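Local coordinates for bacterial regulatory proteins, TetR family (Nitrosomonas europaea, PDB 3NI7), which probably binds DNA as a transcriptional regulator of the TetR family, through an N-terminal helix-turn-helix domain, at residues Thr23-Ala35 against Ile44-Asp56. Residues are numbered along the deposited sequence; the frame is centred on the assembly and turned at random.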
loop_
_atom_site.group_PDB
_atom_site.type_symbol
_atom_site.label_atom_id
_atom_site.label_comp_id
_atom_site.label_asym_id
_atom_site.label_seq_id
_atom_site.Cartn_x
_atom_site.Cartn_y
_atom_site.Cartn_z
ATOM N N THR A 23 4.887 -25.963 -6.615
ATOM C CA THR A 23 3.927 -26.278 -5.568
ATOM C C THR A 23 3.239 -25.060 -5.005
ATOM O O THR A 23 2.186 -24.707 -5.481
ATOM C CB THR A 23 4.599 -27.092 -4.463
ATOM O OG1 THR A 23 5.643 -26.319 -3.864
ATOM C CG2 THR A 23 5.175 -28.263 -5.085
ATOM N N SER A 24 3.812 -24.474 -3.972
ATOM C CA SER A 24 3.500 -23.136 -3.539
ATOM C C SER A 24 4.652 -22.732 -2.619
ATOM O O SER A 24 5.569 -23.507 -2.377
ATOM C CB SER A 24 2.160 -22.984 -2.810
ATOM O OG SER A 24 2.082 -23.824 -1.691
ATOM N N TRP A 25 4.616 -21.498 -2.148
ATOM C CA TRP A 25 5.553 -20.987 -1.178
ATOM C C TRP A 25 5.288 -21.664 0.167
ATOM O O TRP A 25 6.198 -22.324 0.746
ATOM C CB TRP A 25 5.394 -19.468 -1.059
ATOM C CG TRP A 25 6.190 -18.881 -0.007
ATOM C CD1 TRP A 25 5.742 -18.260 1.106
ATOM C CD2 TRP A 25 7.606 -18.878 0.062
ATOM N NE1 TRP A 25 6.803 -17.861 1.877
ATOM C CE2 TRP A 25 7.959 -18.242 1.258
ATOM C CE3 TRP A 25 8.614 -19.358 -0.772
ATOM C CZ2 TRP A 25 9.276 -18.078 1.643
ATOM C CZ3 TRP A 25 9.929 -19.199 -0.389
ATOM C CH2 TRP A 25 10.251 -18.573 0.802
ATOM N N GLU A 26 4.058 -21.531 0.669
ATOM C CA GLU A 26 3.652 -22.196 1.927
ATOM C C GLU A 26 4.164 -23.624 2.047
ATOM O O GLU A 26 4.660 -24.016 3.086
ATOM C CB GLU A 26 2.147 -22.241 2.049
ATOM C CG GLU A 26 1.658 -22.889 3.317
ATOM C CD GLU A 26 0.488 -23.817 3.075
ATOM O OE1 GLU A 26 -0.496 -23.387 2.399
ATOM O OE2 GLU A 26 0.563 -24.973 3.580
ATOM N N ALA A 27 4.060 -24.382 0.967
ATOM C CA ALA A 27 4.529 -25.766 0.915
ATOM C C ALA A 27 6.058 -25.937 1.040
ATOM O O ALA A 27 6.559 -27.076 1.281
ATOM C CB ALA A 27 4.065 -26.405 -0.372
ATOM N N VAL A 28 6.804 -24.840 0.889
ATOM C CA VAL A 28 8.250 -24.967 0.799
ATOM C C VAL A 28 8.898 -25.184 2.164
ATOM O O VAL A 28 8.758 -24.345 3.059
ATOM C CB VAL A 28 8.910 -23.730 0.211
ATOM C CG1 VAL A 28 10.430 -23.851 0.372
ATOM C CG2 VAL A 28 8.530 -23.549 -1.224
ATOM N N ARG A 29 9.611 -26.303 2.307
ATOM C CA ARG A 29 10.439 -26.593 3.489
ATOM C C ARG A 29 11.926 -26.640 3.137
ATOM O O ARG A 29 12.302 -26.928 1.994
ATOM C CB ARG A 29 10.047 -27.935 4.089
ATOM C CG ARG A 29 8.629 -28.039 4.562
ATOM C CD ARG A 29 8.326 -27.088 5.707
ATOM N NE ARG A 29 6.885 -27.065 5.945
ATOM C CZ ARG A 29 5.994 -26.424 5.194
ATOM N NH1 ARG A 29 6.384 -25.706 4.144
ATOM N NH2 ARG A 29 4.700 -26.494 5.504
ATOM N N LEU A 30 12.761 -26.356 4.131
ATOM C CA LEU A 30 14.207 -26.351 3.955
ATOM C C LEU A 30 14.739 -27.730 3.582
ATOM O O LEU A 30 15.634 -27.851 2.746
ATOM C CB LEU A 30 14.896 -25.855 5.228
ATOM C CG LEU A 30 15.158 -24.352 5.327
ATOM C CD1 LEU A 30 14.888 -23.669 3.997
ATOM C CD2 LEU A 30 14.318 -23.733 6.433
ATOM N N TYR A 31 14.192 -28.767 4.207
ATOM C CA TYR A 31 14.646 -30.124 3.939
ATOM C C TYR A 31 14.461 -30.438 2.463
ATOM O O TYR A 31 15.312 -31.073 1.840
ATOM C CB TYR A 31 13.868 -31.129 4.788
ATOM N N ASP A 32 13.344 -29.985 1.907
ATOM C CA ASP A 32 13.054 -30.196 0.497
ATOM C C ASP A 32 14.104 -29.501 -0.364
ATOM O O ASP A 32 14.537 -30.037 -1.383
ATOM C CB ASP A 32 11.658 -29.677 0.152
ATOM C CG ASP A 32 10.557 -30.585 0.661
ATOM O OD1 ASP A 32 10.731 -31.820 0.607
ATOM O OD2 ASP A 32 9.517 -30.065 1.117
ATOM N N ILE A 33 14.510 -28.304 0.051
ATOM C CA ILE A 33 15.511 -27.539 -0.696
ATOM C C ILE A 33 16.774 -28.367 -0.706
ATOM O O ILE A 33 17.439 -28.526 -1.740
ATOM C CB ILE A 33 15.804 -26.159 -0.046
ATOM C CG1 ILE A 33 14.556 -25.273 -0.024
ATOM C CG2 ILE A 33 16.885 -25.459 -0.808
ATOM C CD1 ILE A 33 14.795 -23.923 0.472
ATOM N N ALA A 34 17.077 -28.877 0.489
ATOM C CA ALA A 34 18.226 -29.782 0.744
ATOM C C ALA A 34 18.136 -30.951 -0.221
ATOM O O ALA A 34 19.120 -31.307 -0.900
ATOM C CB ALA A 34 18.228 -30.268 2.208
ATOM N N ALA A 35 16.937 -31.528 -0.272
ATOM C CA ALA A 35 16.709 -32.745 -1.018
ATOM C C ALA A 35 16.932 -32.360 -2.475
ATOM O O ALA A 35 17.786 -32.968 -3.116
ATOM C CB ALA A 35 15.319 -33.279 -0.766
ATOM N N ILE A 44 22.147 -26.527 4.464
ATOM C CA ILE A 44 21.261 -25.405 4.169
ATOM C C ILE A 44 21.186 -24.418 5.330
ATOM O O ILE A 44 21.207 -23.203 5.130
ATOM C CB ILE A 44 19.847 -25.879 3.865
ATOM C CG1 ILE A 44 19.840 -26.730 2.602
ATOM C CG2 ILE A 44 18.953 -24.699 3.651
ATOM C CD1 ILE A 44 20.821 -26.241 1.541
ATOM N N ARG A 45 21.142 -24.938 6.551
ATOM C CA ARG A 45 20.881 -24.095 7.670
ATOM C C ARG A 45 22.104 -23.260 8.017
ATOM O O ARG A 45 21.964 -22.284 8.729
ATOM C CB ARG A 45 20.348 -24.901 8.844
ATOM C CG ARG A 45 18.911 -25.366 8.672
ATOM C CD ARG A 45 18.266 -25.962 9.932
ATOM N NE ARG A 45 18.422 -25.116 11.131
ATOM C CZ ARG A 45 17.493 -24.308 11.655
ATOM N NH1 ARG A 45 16.279 -24.195 11.102
ATOM N NH2 ARG A 45 17.785 -23.572 12.734
ATOM N N LEU A 46 23.281 -23.584 7.487
ATOM C CA LEU A 46 24.409 -22.662 7.601
ATOM C C LEU A 46 23.995 -21.293 7.023
ATOM O O LEU A 46 24.242 -20.246 7.607
ATOM C CB LEU A 46 25.620 -23.174 6.842
ATOM C CG LEU A 46 26.511 -24.256 7.483
ATOM C CD1 LEU A 46 27.424 -24.883 6.421
ATOM C CD2 LEU A 46 27.376 -23.792 8.680
ATOM N N TYR A 47 23.335 -21.329 5.864
ATOM C CA TYR A 47 22.942 -20.135 5.144
ATOM C C TYR A 47 21.623 -19.605 5.607
ATOM O O TYR A 47 21.486 -18.441 5.819
ATOM C CB TYR A 47 22.842 -20.428 3.661
ATOM C CG TYR A 47 24.161 -20.828 3.121
ATOM C CD1 TYR A 47 25.073 -19.876 2.702
ATOM C CD2 TYR A 47 24.520 -22.134 3.080
ATOM C CE1 TYR A 47 26.306 -20.214 2.235
ATOM C CE2 TYR A 47 25.741 -22.497 2.588
ATOM C CZ TYR A 47 26.648 -21.515 2.173
ATOM O OH TYR A 47 27.917 -21.822 1.710
ATOM N N PHE A 48 20.635 -20.457 5.720
ATOM C CA PHE A 48 19.294 -20.029 6.113
ATOM C C PHE A 48 18.763 -20.878 7.261
ATOM O O PHE A 48 18.577 -22.094 7.117
ATOM C CB PHE A 48 18.325 -20.101 4.909
ATOM C CG PHE A 48 18.762 -19.262 3.738
ATOM C CD1 PHE A 48 19.488 -19.807 2.717
ATOM C CD2 PHE A 48 18.505 -17.907 3.707
ATOM C CE1 PHE A 48 19.929 -19.013 1.671
ATOM C CE2 PHE A 48 18.968 -17.119 2.688
ATOM C CZ PHE A 48 19.676 -17.669 1.665
ATOM N N ARG A 49 18.517 -20.252 8.398
ATOM C CA ARG A 49 17.934 -20.960 9.535
ATOM C C ARG A 49 16.400 -20.927 9.538
ATOM O O ARG A 49 15.774 -21.716 10.238
ATOM C CB ARG A 49 18.501 -20.376 10.835
ATOM C CG ARG A 49 20.018 -20.549 10.909
ATOM C CD ARG A 49 20.573 -20.034 12.132
ATOM N NE ARG A 49 20.346 -20.966 13.230
ATOM C CZ ARG A 49 19.468 -20.793 14.220
ATOM N NH1 ARG A 49 18.680 -19.722 14.260
ATOM N NH2 ARG A 49 19.384 -21.703 15.191
ATOM N N GLU A 50 15.809 -20.028 8.735
ATOM C CA GLU A 50 14.340 -19.803 8.676
ATOM C C GLU A 50 13.874 -19.500 7.268
ATOM O O GLU A 50 14.634 -19.001 6.458
ATOM C CB GLU A 50 13.929 -18.613 9.543
ATOM C CG GLU A 50 13.688 -18.893 11.019
ATOM C CD GLU A 50 13.187 -17.640 11.775
ATOM O OE1 GLU A 50 12.507 -16.784 11.167
ATOM O OE2 GLU A 50 13.470 -17.499 12.981
ATOM N N LYS A 51 12.605 -19.765 7.007
ATOM C CA LYS A 51 12.003 -19.543 5.698
ATOM C C LYS A 51 11.956 -18.024 5.354
ATOM O O LYS A 51 12.270 -17.589 4.233
ATOM C CB LYS A 51 10.607 -20.177 5.711
ATOM C CG LYS A 51 10.150 -20.779 4.398
ATOM C CD LYS A 51 8.825 -21.534 4.588
ATOM C CE LYS A 51 7.923 -21.415 3.349
ATOM N NZ LYS A 51 6.699 -22.260 3.442
ATOM N N ASP A 52 11.599 -17.201 6.329
ATOM C CA ASP A 52 11.679 -15.751 6.136
ATOM C C ASP A 52 13.028 -15.370 5.568
ATOM O O ASP A 52 13.100 -14.657 4.650
ATOM C CB ASP A 52 11.570 -15.006 7.476
ATOM C CG ASP A 52 10.162 -14.998 8.046
ATOM O OD1 ASP A 52 9.230 -14.624 7.280
ATOM O OD2 ASP A 52 10.014 -15.342 9.266
ATOM N N GLU A 53 14.118 -15.829 6.162
ATOM C CA GLU A 53 15.446 -15.359 5.764
ATOM C C GLU A 53 15.589 -15.400 4.264
ATOM O O GLU A 53 16.339 -14.606 3.720
ATOM C CB GLU A 53 16.558 -16.163 6.459
ATOM C CG GLU A 53 16.721 -15.800 7.927
ATOM C CD GLU A 53 17.816 -16.602 8.656
ATOM O OE1 GLU A 53 18.588 -17.367 8.004
ATOM O OE2 GLU A 53 17.900 -16.484 9.922
ATOM N N LEU A 54 14.866 -16.318 3.610
ATOM C CA LEU A 54 14.884 -16.458 2.144
ATOM C C LEU A 54 14.169 -15.307 1.386
ATOM O O LEU A 54 14.595 -14.836 0.318
ATOM C CB LEU A 54 14.262 -17.804 1.744
ATOM C CG LEU A 54 14.980 -19.107 2.170
ATOM C CD1 LEU A 54 13.978 -20.237 2.353
ATOM C CD2 LEU A 54 16.005 -19.490 1.128
ATOM N N ILE A 55 13.050 -14.879 1.948
ATOM C CA ILE A 55 12.336 -13.753 1.434
ATOM C C ILE A 55 13.299 -12.574 1.390
ATOM O O ILE A 55 13.465 -11.907 0.334
ATOM C CB ILE A 55 11.088 -13.420 2.260
ATOM C CG1 ILE A 55 10.191 -14.660 2.355
ATOM C CG2 ILE A 55 10.315 -12.197 1.603
ATOM C CD1 ILE A 55 8.823 -14.423 2.911
ATOM N N ASP A 56 13.960 -12.334 2.515
ATOM C CA ASP A 56 15.008 -11.327 2.543
ATOM C C ASP A 56 15.948 -11.439 1.352
ATOM O O ASP A 56 16.063 -10.459 0.584
ATOM C CB ASP A 56 15.821 -11.394 3.831
ATOM C CG ASP A 56 15.447 -10.304 4.779
ATOM O OD1 ASP A 56 14.792 -9.349 4.280
ATOM O OD2 ASP A 56 15.806 -10.376 6.000
#
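Leu30 and Leu54 meet at the apolar centre of this contact, CD1 of Leu30 lying 3.9 Å from CD1 of Leu54 as the two side chains pass in opposite directions. They belong to the N-terminal TetR-type domain, where the predicted helix-turn-helix, with helices 30-36 and 41-47, packs against the start of helix 51-69. CD1 of Ile33 also reaches Leu54, and Ile33 touches Thr15 and Leu19 of helix 7-22 as well. From helix 41-47, Ile44 joins the second helix of the motif to the first: its CG1 sits 3.9 Å from Ala34 CB, while its CG2 faces Leu30 CG.

Farther out, the indole of Trp25 turns its edge to Leu54, CH2 lying near CB, at the first turn of helix 51-69. With Trp25 CG anti to its own N (chi1 174°), the ring end swings to that helix and CZ2 comes 3.6 Å from CG1 of Ile55; Met105 of helix 99-108 touches both residues. Lys51 lies over one face of the indole, CE in CH-pi contact with the five-membered ring and NZ 4.6 Å from its centroid, almost on the ring normal, a cation-pi contact.

At the polar edge that ammonium enters the Trp25-Val28 type I turn. Lys51 NZ donates to Trp25 O at 2.7 Å and weakly to Val28 O at 3.0 Å. Trp25 O also accepts from Val28 N, which approaches from the face of the carbonyl plane opposite Lys51 NZ.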